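Local coordinates for protein protocatechuate decarboxylase (Klebsiella pneumoniae, PDB 5O3M) that decarboxylates 3,4-dihydroxybenzoic acid (protocatechuate) as a prenylated-flavin-dependent enzyme of the UbiD family, here captured in its apo form, at residues 79-84 / 88-93; 158-163 / 168-173; 423-428 / 433-438. One frame throughout, in Å; residues are numbered along the deposited sequence.

Contact 1: residues 79-84 / 88-93; sequences MFNNIK and HSRILV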
loop_
_atom_site.group_PDB
_atom_site.type_symbol
_atom_site.label_atom_id
_atom_site.label_comp_id
_atom_site.label_asym_id
_atom_site.label_seq_id
_atom_site.Cartn_x
_atom_site.Cartn_y
_atom_site.Cartn_z
ATOM N N MET A 79 24.771 -12.604 -45.078
ATOM C CA MET A 79 26.183 -12.799 -45.386
ATOM C C MET A 79 26.708 -11.561 -46.105
ATOM O O MET A 79 26.171 -11.169 -47.149
ATOM C CB MET A 79 26.395 -14.053 -46.235
ATOM C CG MET A 79 27.866 -14.392 -46.560
ATOM S SD MET A 79 28.769 -15.104 -45.164
ATOM C CE MET A 79 28.114 -16.774 -45.115
ATOM N N PHE A 80 27.758 -10.949 -45.540
ATOM C CA PHE A 80 28.468 -9.835 -46.169
ATOM C C PHE A 80 29.718 -10.386 -46.858
ATOM O O PHE A 80 30.681 -10.792 -46.190
ATOM C CB PHE A 80 28.821 -8.765 -45.134
ATOM C CG PHE A 80 27.630 -8.038 -44.583
ATOM C CD1 PHE A 80 26.896 -8.577 -43.527
ATOM C CD2 PHE A 80 27.224 -6.828 -45.122
ATOM C CE1 PHE A 80 25.780 -7.904 -43.001
ATOM C CE2 PHE A 80 26.095 -6.149 -44.602
ATOM C CZ PHE A 80 25.380 -6.694 -43.547
ATOM N N ASN A 81 29.705 -10.405 -48.192
ATOM C CA ASN A 81 30.797 -11.001 -48.955
ATOM C C ASN A 81 31.955 -10.050 -49.212
ATOM O O ASN A 81 33.068 -10.511 -49.477
ATOM C CB ASN A 81 30.299 -11.505 -50.316
ATOM C CG ASN A 81 29.470 -12.758 -50.209
ATOM O OD1 ASN A 81 29.695 -13.597 -49.331
ATOM N ND2 ASN A 81 28.506 -12.905 -51.116
ATOM N N ASN A 82 31.717 -8.747 -49.184
ATOM C CA ASN A 82 32.701 -7.756 -49.618
ATOM C C ASN A 82 33.007 -6.884 -48.404
ATOM O O ASN A 82 32.215 -6.008 -48.048
ATOM C CB ASN A 82 32.156 -6.953 -50.796
ATOM C CG ASN A 82 33.171 -5.994 -51.392
ATOM O OD1 ASN A 82 34.261 -5.777 -50.853
ATOM N ND2 ASN A 82 32.803 -5.399 -52.518
ATOM N N ILE A 83 34.150 -7.139 -47.774
ATOM C CA ILE A 83 34.526 -6.544 -46.500
ATOM C C ILE A 83 35.688 -5.596 -46.750
ATOM O O ILE A 83 36.795 -6.040 -47.076
ATOM C CB ILE A 83 34.920 -7.616 -45.474
ATOM C CG1 ILE A 83 33.891 -8.757 -45.440
ATOM C CG2 ILE A 83 35.136 -6.978 -44.092
ATOM C CD1 ILE A 83 32.495 -8.367 -44.908
ATOM N N LYS A 84 35.458 -4.295 -46.569
ATOM C CA LYS A 84 36.523 -3.322 -46.791
ATOM C C LYS A 84 37.729 -3.634 -45.911
ATOM O O LYS A 84 37.599 -3.827 -44.695
ATOM C CB LYS A 84 36.027 -1.905 -46.516
ATOM C CG LYS A 84 34.860 -1.458 -47.376
ATOM C CD LYS A 84 34.711 0.054 -47.317
ATOM C CE LYS A 84 33.373 0.503 -47.859
ATOM N NZ LYS A 84 33.349 1.977 -48.012
ATOM N N HIS A 88 39.559 -11.192 -48.498
ATOM C CA HIS A 88 39.366 -12.633 -48.517
ATOM C C HIS A 88 38.301 -13.114 -47.541
ATOM O O HIS A 88 38.089 -14.323 -47.413
ATOM C CB HIS A 88 40.695 -13.325 -48.236
ATOM C CG HIS A 88 41.728 -13.034 -49.275
ATOM N ND1 HIS A 88 41.568 -13.394 -50.598
ATOM C CD2 HIS A 88 42.911 -12.379 -49.201
ATOM C CE1 HIS A 88 42.614 -12.983 -51.291
ATOM N NE2 HIS A 88 43.446 -12.371 -50.465
ATOM N N SER A 89 37.610 -12.206 -46.874
ATOM C CA SER A 89 36.752 -12.579 -45.769
ATOM C C SER A 89 35.293 -12.449 -46.175
ATOM O O SER A 89 34.951 -11.859 -47.204
ATOM C CB SER A 89 37.053 -11.708 -44.544
ATOM O OG SER A 89 38.452 -11.679 -44.277
ATOM N N ARG A 90 34.434 -13.028 -45.350
ATOM C CA ARG A 90 33.006 -12.801 -45.471
ATOM C C ARG A 90 32.419 -12.983 -44.083
ATOM O O ARG A 90 32.913 -13.794 -43.297
ATOM C CB ARG A 90 32.359 -13.741 -46.496
ATOM C CG ARG A 90 32.793 -15.195 -46.383
ATOM C CD ARG A 90 32.042 -16.081 -47.384
ATOM N NE ARG A 90 32.486 -17.474 -47.345
ATOM C CZ ARG A 90 31.732 -18.506 -47.715
ATOM N NH1 ARG A 90 30.490 -18.310 -48.138
ATOM N NH2 ARG A 90 32.211 -19.737 -47.647
ATOM N N ILE A 91 31.384 -12.208 -43.775
ATOM C CA ILE A 91 30.864 -12.106 -42.415
ATOM C C ILE A 91 29.401 -12.518 -42.419
ATOM O O ILE A 91 28.615 -12.055 -43.256
ATOM C CB ILE A 91 31.040 -10.685 -41.851
ATOM C CG1 ILE A 91 32.518 -10.256 -41.953
ATOM C CG2 ILE A 91 30.472 -10.584 -40.409
ATOM C CD1 ILE A 91 32.792 -8.859 -41.454
ATOM N N LEU A 92 29.044 -13.393 -41.489
ATOM C CA LEU A 92 27.674 -13.840 -41.321
ATOM C C LEU A 92 27.165 -13.374 -39.967
ATOM O O LEU A 92 27.833 -13.567 -38.948
ATOM C CB LEU A 92 27.581 -15.360 -41.429
ATOM C CG LEU A 92 26.256 -16.014 -41.049
ATOM C CD1 LEU A 92 25.220 -15.864 -42.168
ATOM C CD2 LEU A 92 26.536 -17.462 -40.719
ATOM N N VAL A 93 25.979 -12.770 -39.964
ATOM C CA VAL A 93 25.312 -12.337 -38.744
ATOM C C VAL A 93 23.854 -12.784 -38.812
ATOM O O VAL A 93 23.296 -12.977 -39.899
ATOM C CB VAL A 93 25.421 -10.803 -38.542
ATOM C CG1 VAL A 93 26.874 -10.381 -38.318
ATOM C CG2 VAL A 93 24.818 -10.057 -39.732
HETATM O O HOH W 1 28.971 -16.060 -49.527
HETATM O O HOH W 2 35.796 -9.581 -48.417
#
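With CG of Met79 trans to its backbone N (chi1 -177°) and the thioether then folded at both following bonds, SD comes back over the neighbouring strand, 3.9 Å from Leu92 CB, and CE ends near the guanidinium of Arg90. Ile83 is turned differently: chi1 of -47° and chi2 of -67° lay its CD1 against CG1 and CD1 of Ile91, the two side chains crossing at about a right angle, with Ile83 CD1 3.5 Å from Ile91 CD1. The backbones form an antiparallel hairpin. Phe80 and Ile91 are its hydrogen-bonded pair: Phe80 N to Ile91 O is 2.7 Å and nearly straight, and the return bond from Ile91 N to Phe80 O is 2.9 Å. Met79 and Leu92 make the adjoining non-hydrogen-bonded pair. On the face that carries Phe80 and Ile91, the Phe80 ring presents its edge to Val93, CE1 to CG2 4.0 Å, while helix 54-62 covers this side through Leu55, Val58 and Tyr59. Beyond the paired residues water takes over. One molecule donates to Asn81 OD1 (2.6 Å) and accepts from Arg90 NH1 (3.0 Å), joining two side chains that run alongside each other; a second accepts from Ile83 N and probably donates to Ser89 O. Asn81 ND2 is held by Glu44 and Asp46, and Arg90 NH2 by Asn334 O. The hairpin is thus oily where its strands pair and hydrated toward its turn, with the amide of Asn81 fixed at both ends: its nitrogen by two acidic side chains, its oxygen by a water that the arginine probably helps to polarise.

Contact 2: residues 158-163 / 168-173; sequences PTNTPI and FFCLGL. With 9JE (pentane-1,5-diol), chain G.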
loop_
_atom_site.group_PDB
_atom_site.type_symbol
_atom_site.label_atom_id
_atom_site.label_comp_id
_atom_site.label_asym_id
_atom_site.label_seq_id
_atom_site.Cartn_x
_atom_site.Cartn_y
_atom_site.Cartn_z
ATOM N N PRO A 158 33.952 -7.304 -36.312
ATOM C CA PRO A 158 33.062 -6.137 -36.397
ATOM C C PRO A 158 32.914 -5.429 -35.060
ATOM O O PRO A 158 32.981 -6.052 -33.997
ATOM C CB PRO A 158 31.723 -6.739 -36.841
ATOM C CG PRO A 158 32.051 -8.058 -37.410
ATOM C CD PRO A 158 33.266 -8.548 -36.682
ATOM N N THR A 159 32.727 -4.103 -35.126
ATOM C CA THR A 159 32.312 -3.293 -33.984
ATOM C C THR A 159 30.837 -2.955 -34.144
ATOM O O THR A 159 30.414 -2.483 -35.207
ATOM C CB THR A 159 33.109 -1.992 -33.858
ATOM O OG1 THR A 159 32.775 -1.136 -34.950
ATOM C CG2 THR A 159 34.615 -2.237 -33.845
ATOM N N ASN A 160 30.065 -3.186 -33.080
ATOM C CA ASN A 160 28.613 -3.015 -33.142
ATOM C C ASN A 160 28.211 -1.547 -33.215
ATOM O O ASN A 160 27.315 -1.189 -33.988
ATOM C CB ASN A 160 27.955 -3.682 -31.939
ATOM C CG ASN A 160 27.405 -5.047 -32.268
ATOM O OD1 ASN A 160 26.188 -5.244 -32.291
ATOM N ND2 ASN A 160 28.293 -5.997 -32.535
ATOM N N THR A 161 28.830 -0.686 -32.411
ATOM C CA THR A 161 28.544 0.739 -32.438
ATOM C C THR A 161 29.843 1.524 -32.443
ATOM O O THR A 161 30.896 1.011 -32.052
ATOM C CB THR A 161 27.692 1.190 -31.238
ATOM O OG1 THR A 161 28.527 1.397 -30.075
ATOM C CG2 THR A 161 26.591 0.166 -30.943
ATOM N N PRO A 162 29.788 2.791 -32.858
ATOM C CA PRO A 162 31.001 3.631 -32.850
ATOM C C PRO A 162 31.632 3.840 -31.477
ATOM O O PRO A 162 32.776 4.299 -31.422
ATOM C CB PRO A 162 30.506 4.963 -33.437
ATOM C CG PRO A 162 29.267 4.578 -34.270
ATOM C CD PRO A 162 28.633 3.451 -33.500
ATOM N N ILE A 163 30.951 3.539 -30.377
ATOM C CA ILE A 163 31.497 3.814 -29.050
ATOM C C ILE A 163 31.873 2.523 -28.322
ATOM O O ILE A 163 31.962 2.508 -27.095
ATOM C CB ILE A 163 30.531 4.666 -28.201
ATOM C CG1 ILE A 163 29.191 3.940 -28.004
ATOM C CG2 ILE A 163 30.334 6.027 -28.837
ATOM C CD1 ILE A 163 28.280 4.537 -26.910
ATOM N N PHE A 168 35.123 -6.727 -31.864
ATOM C CA PHE A 168 34.684 -7.904 -31.112
ATOM C C PHE A 168 34.453 -9.124 -31.999
ATOM O O PHE A 168 34.008 -9.004 -33.147
ATOM C CB PHE A 168 33.370 -7.629 -30.346
ATOM C CG PHE A 168 33.564 -6.951 -29.018
ATOM C CD1 PHE A 168 33.745 -5.573 -28.945
ATOM C CD2 PHE A 168 33.545 -7.689 -27.841
ATOM C CE1 PHE A 168 33.923 -4.946 -27.722
ATOM C CE2 PHE A 168 33.715 -7.063 -26.605
ATOM C CZ PHE A 168 33.909 -5.691 -26.554
ATOM N N PHE A 169 34.751 -10.302 -31.451
ATOM C CA PHE A 169 34.100 -11.547 -31.840
ATOM C C PHE A 169 33.056 -11.864 -30.777
ATOM O O PHE A 169 33.388 -11.948 -29.584
ATOM C CB PHE A 169 35.097 -12.704 -31.959
ATOM C CG PHE A 169 36.291 -12.405 -32.852
ATOM C CD1 PHE A 169 36.155 -12.359 -34.233
ATOM C CD2 PHE A 169 37.545 -12.186 -32.304
ATOM C CE1 PHE A 169 37.249 -12.089 -35.050
ATOM C CE2 PHE A 169 38.631 -11.912 -33.106
ATOM C CZ PHE A 169 38.484 -11.876 -34.488
ATOM N N CYS A 170 31.802 -12.029 -31.199
ATOM C CA CYS A 170 30.688 -12.170 -30.264
ATOM C C CYS A 170 30.129 -13.579 -30.171
ATOM O O CYS A 170 29.237 -13.817 -29.354
ATOM C CB CYS A 170 29.551 -11.205 -30.629
ATOM S SG CYS A 170 29.965 -9.450 -30.396
ATOM N N LEU A 171 30.618 -14.524 -30.965
ATOM C CA LEU A 171 30.083 -15.881 -30.916
ATOM C C LEU A 171 31.209 -16.893 -30.762
ATOM O O LEU A 171 31.281 -17.898 -31.470
ATOM C CB LEU A 171 29.230 -16.167 -32.149
ATOM C CG LEU A 171 27.791 -15.648 -32.090
ATOM C CD1 LEU A 171 27.063 -15.985 -33.354
ATOM C CD2 LEU A 171 27.038 -16.226 -30.868
ATOM N N GLY A 172 32.110 -16.633 -29.812
ATOM C CA GLY A 172 33.243 -17.502 -29.568
ATOM C C GLY A 172 32.953 -18.628 -28.595
ATOM O O GLY A 172 32.662 -18.387 -27.416
ATOM N N LEU A 173 33.029 -19.867 -29.073
ATOM C CA LEU A 173 32.792 -21.038 -28.230
ATOM C C LEU A 173 34.135 -21.544 -27.704
ATOM O O LEU A 173 34.954 -22.088 -28.458
ATOM C CB LEU A 173 32.046 -22.121 -28.999
ATOM C CG LEU A 173 31.622 -23.329 -28.164
ATOM C CD1 LEU A 173 30.207 -23.128 -27.555
ATOM C CD2 LEU A 173 31.682 -24.590 -29.014
HETATM C C02 9JE G . 24.778 -16.304 -23.934
HETATM C C03 9JE G . 24.701 -16.139 -25.440
HETATM C C04 9JE G . 24.878 -14.696 -25.908
HETATM C C05 9JE G . 26.233 -14.431 -26.573
HETATM C C06 9JE G . 26.488 -12.945 -26.866
HETATM O O01 9JE G . 23.555 -16.816 -23.483
HETATM O O07 9JE G . 27.833 -12.728 -27.240
#
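Phe168 and Pro158 are joined by one backbone hydrogen bond, from Phe168 N to Pro158 O, 3.1 Å long and fairly straight at the hydrogen (164°). The amide reaches the oxygen from above the carbonyl plane, 42° out of it, so the bond does not follow a lone pair.

The van der Waals contacts lie close by. The proline ring touches the Phe168 backbone through its CD, 3.6 Å from Phe168 O, and Phe168 CB lies beyond the bonded carbonyl oxygen, nearly in line with the C=O bond, 4.0 Å from Pro158 O. Farther along, the amide end of Asn160 approaches the thiol loosely, ND2 to Cys170 SG 4.4 Å; the amide oxygen of Asn160 is held by Gly342 N.

Within the loop, Thr161 OG1 accepts from Ile163 N at 3.2 Å, forming an ST turn. Phe498 of the second subunit rests on Asn160 and Thr161.

The ligand contact is polar: the O07 hydroxyl of pentane-1,5-diol donates a hydrogen bond to Cys170 O at 2.8 Å. Leu340, His347, Leu350 and Ala351 complete this pocket. The arrangement is that of a loop turning into strand 168-177 of the antiparallel sheet in the Rift-related domain, with a backbone carbonyl of the strand serving as an acceptor in the diol site.

Contact 3: residues 423-428 / 433-438; sequences EDVDIF and ILWAMT. With 9JE (pentane-1,5-diol), chain H.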
loop_
_atom_site.group_PDB
_atom_site.type_symbol
_atom_site.label_atom_id
_atom_site.label_comp_id
_atom_site.label_asym_id
_atom_site.label_seq_id
_atom_site.Cartn_x
_atom_site.Cartn_y
_atom_site.Cartn_z
ATOM N N GLU A 423 -4.856 -20.069 -21.476
ATOM C CA GLU A 423 -4.483 -20.815 -22.668
ATOM C C GLU A 423 -5.074 -20.241 -23.947
ATOM O O GLU A 423 -4.708 -20.715 -25.020
ATOM C CB GLU A 423 -4.888 -22.287 -22.543
ATOM C CG GLU A 423 -6.387 -22.539 -22.629
ATOM C CD GLU A 423 -7.089 -22.494 -21.269
ATOM O OE1 GLU A 423 -6.551 -21.905 -20.304
ATOM O OE2 GLU A 423 -8.198 -23.057 -21.177
ATOM N N ASP A 424 -5.951 -19.234 -23.871
ATOM C CA ASP A 424 -6.498 -18.599 -25.068
ATOM C C ASP A 424 -5.794 -17.289 -25.415
ATOM O O ASP A 424 -6.319 -16.495 -26.202
ATOM C CB ASP A 424 -8.011 -18.365 -24.920
ATOM C CG ASP A 424 -8.351 -17.460 -23.736
ATOM O OD1 ASP A 424 -7.438 -17.171 -22.929
ATOM O OD2 ASP A 424 -9.522 -17.030 -23.617
ATOM N N VAL A 425 -4.628 -17.036 -24.834
ATOM C CA VAL A 425 -3.840 -15.843 -25.128
ATOM C C VAL A 425 -2.547 -16.295 -25.784
ATOM O O VAL A 425 -1.865 -17.188 -25.271
ATOM C CB VAL A 425 -3.529 -15.016 -23.864
ATOM C CG1 VAL A 425 -2.745 -13.756 -24.255
ATOM C CG2 VAL A 425 -4.809 -14.655 -23.076
ATOM N N ASP A 426 -2.198 -15.669 -26.899
ATOM C CA ASP A 426 -0.993 -16.050 -27.638
ATOM C C ASP A 426 0.213 -15.362 -26.999
ATOM O O ASP A 426 0.422 -14.154 -27.178
ATOM C CB ASP A 426 -1.135 -15.674 -29.112
ATOM C CG ASP A 426 0.100 -16.070 -29.942
ATOM O OD1 ASP A 426 0.050 -15.936 -31.184
ATOM O OD2 ASP A 426 1.104 -16.534 -29.360
ATOM N N ILE A 427 1.009 -16.117 -26.239
ATOM C CA ILE A 427 2.070 -15.470 -25.475
ATOM C C ILE A 427 3.178 -14.917 -26.364
ATOM O O ILE A 427 3.961 -14.087 -25.901
ATOM C CB ILE A 427 2.698 -16.416 -24.442
ATOM C CG1 ILE A 427 3.318 -17.629 -25.149
ATOM C CG2 ILE A 427 1.680 -16.780 -23.334
ATOM C CD1 ILE A 427 3.936 -18.618 -24.170
ATOM N N PHE A 428 3.279 -15.359 -27.614
ATOM C CA PHE A 428 4.264 -14.832 -28.562
ATOM C C PHE A 428 3.774 -13.601 -29.305
ATOM O O PHE A 428 4.494 -13.096 -30.168
ATOM C CB PHE A 428 4.657 -15.917 -29.567
ATOM C CG PHE A 428 5.196 -17.142 -28.909
ATOM C CD1 PHE A 428 6.490 -17.146 -28.395
ATOM C CD2 PHE A 428 4.398 -18.276 -28.755
ATOM C CE1 PHE A 428 6.996 -18.276 -27.755
ATOM C CE2 PHE A 428 4.882 -19.398 -28.116
ATOM C CZ PHE A 428 6.188 -19.399 -27.610
ATOM N N ILE A 433 -0.794 -10.171 -25.373
ATOM C CA ILE A 433 -0.384 -9.968 -23.984
ATOM C C ILE A 433 -0.976 -8.674 -23.437
ATOM O O ILE A 433 -1.610 -8.665 -22.383
ATOM C CB ILE A 433 1.151 -9.962 -23.867
ATOM C CG1 ILE A 433 1.756 -11.302 -24.332
ATOM C CG2 ILE A 433 1.578 -9.600 -22.445
ATOM C CD1 ILE A 433 3.292 -11.251 -24.541
ATOM N N LEU A 434 -0.775 -7.561 -24.140
ATOM C CA LEU A 434 -1.357 -6.300 -23.684
ATOM C C LEU A 434 -2.884 -6.373 -23.599
ATOM O O LEU A 434 -3.497 -5.704 -22.757
ATOM C CB LEU A 434 -0.908 -5.157 -24.604
ATOM C CG LEU A 434 0.565 -4.772 -24.369
ATOM C CD1 LEU A 434 1.106 -3.816 -25.410
ATOM C CD2 LEU A 434 0.779 -4.171 -22.938
ATOM N N TRP A 435 -3.518 -7.165 -24.462
ATOM C CA TRP A 435 -4.963 -7.344 -24.374
ATOM C C TRP A 435 -5.344 -8.023 -23.067
ATOM O O TRP A 435 -6.347 -7.669 -22.438
ATOM C CB TRP A 435 -5.469 -8.159 -25.571
ATOM C CG TRP A 435 -6.910 -8.571 -25.464
ATOM C CD1 TRP A 435 -8.003 -7.816 -25.774
ATOM C CD2 TRP A 435 -7.414 -9.827 -24.981
ATOM N NE1 TRP A 435 -9.152 -8.530 -25.535
ATOM C CE2 TRP A 435 -8.817 -9.765 -25.043
ATOM C CE3 TRP A 435 -6.810 -11.004 -24.520
ATOM C CZ2 TRP A 435 -9.637 -10.841 -24.659
ATOM C CZ3 TRP A 435 -7.622 -12.066 -24.127
ATOM C CH2 TRP A 435 -9.026 -11.971 -24.201
ATOM N N ALA A 436 -4.559 -9.012 -22.638
ATOM C CA ALA A 436 -4.873 -9.658 -21.372
ATOM C C ALA A 436 -4.625 -8.709 -20.208
ATOM O O ALA A 436 -5.338 -8.773 -19.199
ATOM C CB ALA A 436 -4.058 -10.946 -21.205
ATOM N N MET A 437 -3.628 -7.823 -20.345
ATOM C CA MET A 437 -3.356 -6.773 -19.375
ATOM C C MET A 437 -4.422 -5.702 -19.371
ATOM O O MET A 437 -4.418 -4.854 -18.472
ATOM C CB MET A 437 -2.012 -6.113 -19.666
ATOM C CG MET A 437 -0.868 -7.079 -19.818
ATOM S SD MET A 437 0.606 -6.381 -19.056
ATOM C CE MET A 437 0.189 -6.719 -17.358
ATOM N N THR A 438 -5.312 -5.697 -20.357
ATOM C CA THR A 438 -6.325 -4.654 -20.464
ATOM C C THR A 438 -7.709 -5.110 -20.004
ATOM O O THR A 438 -8.417 -4.358 -19.313
ATOM C CB THR A 438 -6.377 -4.164 -21.915
ATOM O OG1 THR A 438 -5.079 -3.688 -22.290
ATOM C CG2 THR A 438 -7.444 -3.064 -22.119
HETATM C C02 9JE H . -9.895 -17.989 -20.131
HETATM C C03 9JE H . -9.671 -19.331 -20.805
HETATM C C04 9JE H . -10.816 -19.819 -21.685
HETATM C C05 9JE H . -10.213 -20.945 -22.560
HETATM C C06 9JE H . -11.304 -21.588 -23.407
HETATM O O01 9JE H . -10.676 -18.293 -18.997
HETATM O O07 9JE H . -12.302 -20.551 -23.528
#
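Val425 and Trp435 meet through apolar side chains, joining the loop 423-428 to the helix segment 433-438. CG2 of the valine approaches the indole at its rim, in the ring plane, 4.0 Å from Trp435 CZ3. CG of Trp435 stands opposite its backbone N (chi1 171°), which carries the indole out from the helix towards the loop. Val425 CG2 also lies 4.2 Å from Ala436 CB. At the other end Ile433 stretches its CD1 to the backbone, 3.2 Å from Ile427 O, a close methyl-to-carbonyl approach. The side chain of Ile427 sets off from the backbone the other way, away from the helix.

This is a strand-loop-helix connection in the C-terminal domain: the chain leaves strand 417-422, passes through the loop and enters helix 430-439, which packs back over that loop. No hydrogen bond crosses between the two segments. Inside the loop, Phe428 N, two residues on, donates to Asp426 OD2 at 3.0 Å, an Asx turn; the N-H arrives from above the carboxylate plane. On the helix, Thr438 OG1 donates to Leu434 O at 2.6 Å, reaching back one turn to a backbone carbonyl.

Charge gathers at the start of the loop. Asp424 OD2 forms a salt bridge with Arg440, while Arg495 bonds Asp424 O and makes a cation-pi contact with Trp435. The indole's NE1 bonds Pro311 O of the second subunit. Both acidic side chains border the second pentane-1,5-diol by carbon contacts, Glu423 OE2 to C05 of the diol at 3.2 Å and Asp424 OD2 to its C04 at 3.6 Å; this diol is also hydrogen-bonded to Lys490 NZ.

Overall arrangement
The three contacts follow one another along the chain, the first in the N-terminal domain, the second in the Rift-related domain and the third in the C-terminal domain. Contacts 1 and 2 are neighbours, with centres 14 Å apart, and they touch where Ile91 CD1 meets Pro158 CG at 4.2 Å. Strand 337-339 ties them further, since it pairs with strand 91-93 and also packs on Pro158. Contact 3 stands apart, its centre 41 Å from contact 1 and 35 Å from contact 2, and lies beside a separate mixed sheet, following its strand 417-422. Contacts 2 and 3 each border a different bound diol, and regions on opposite sides of the chain's centre thus both meet the second subunit.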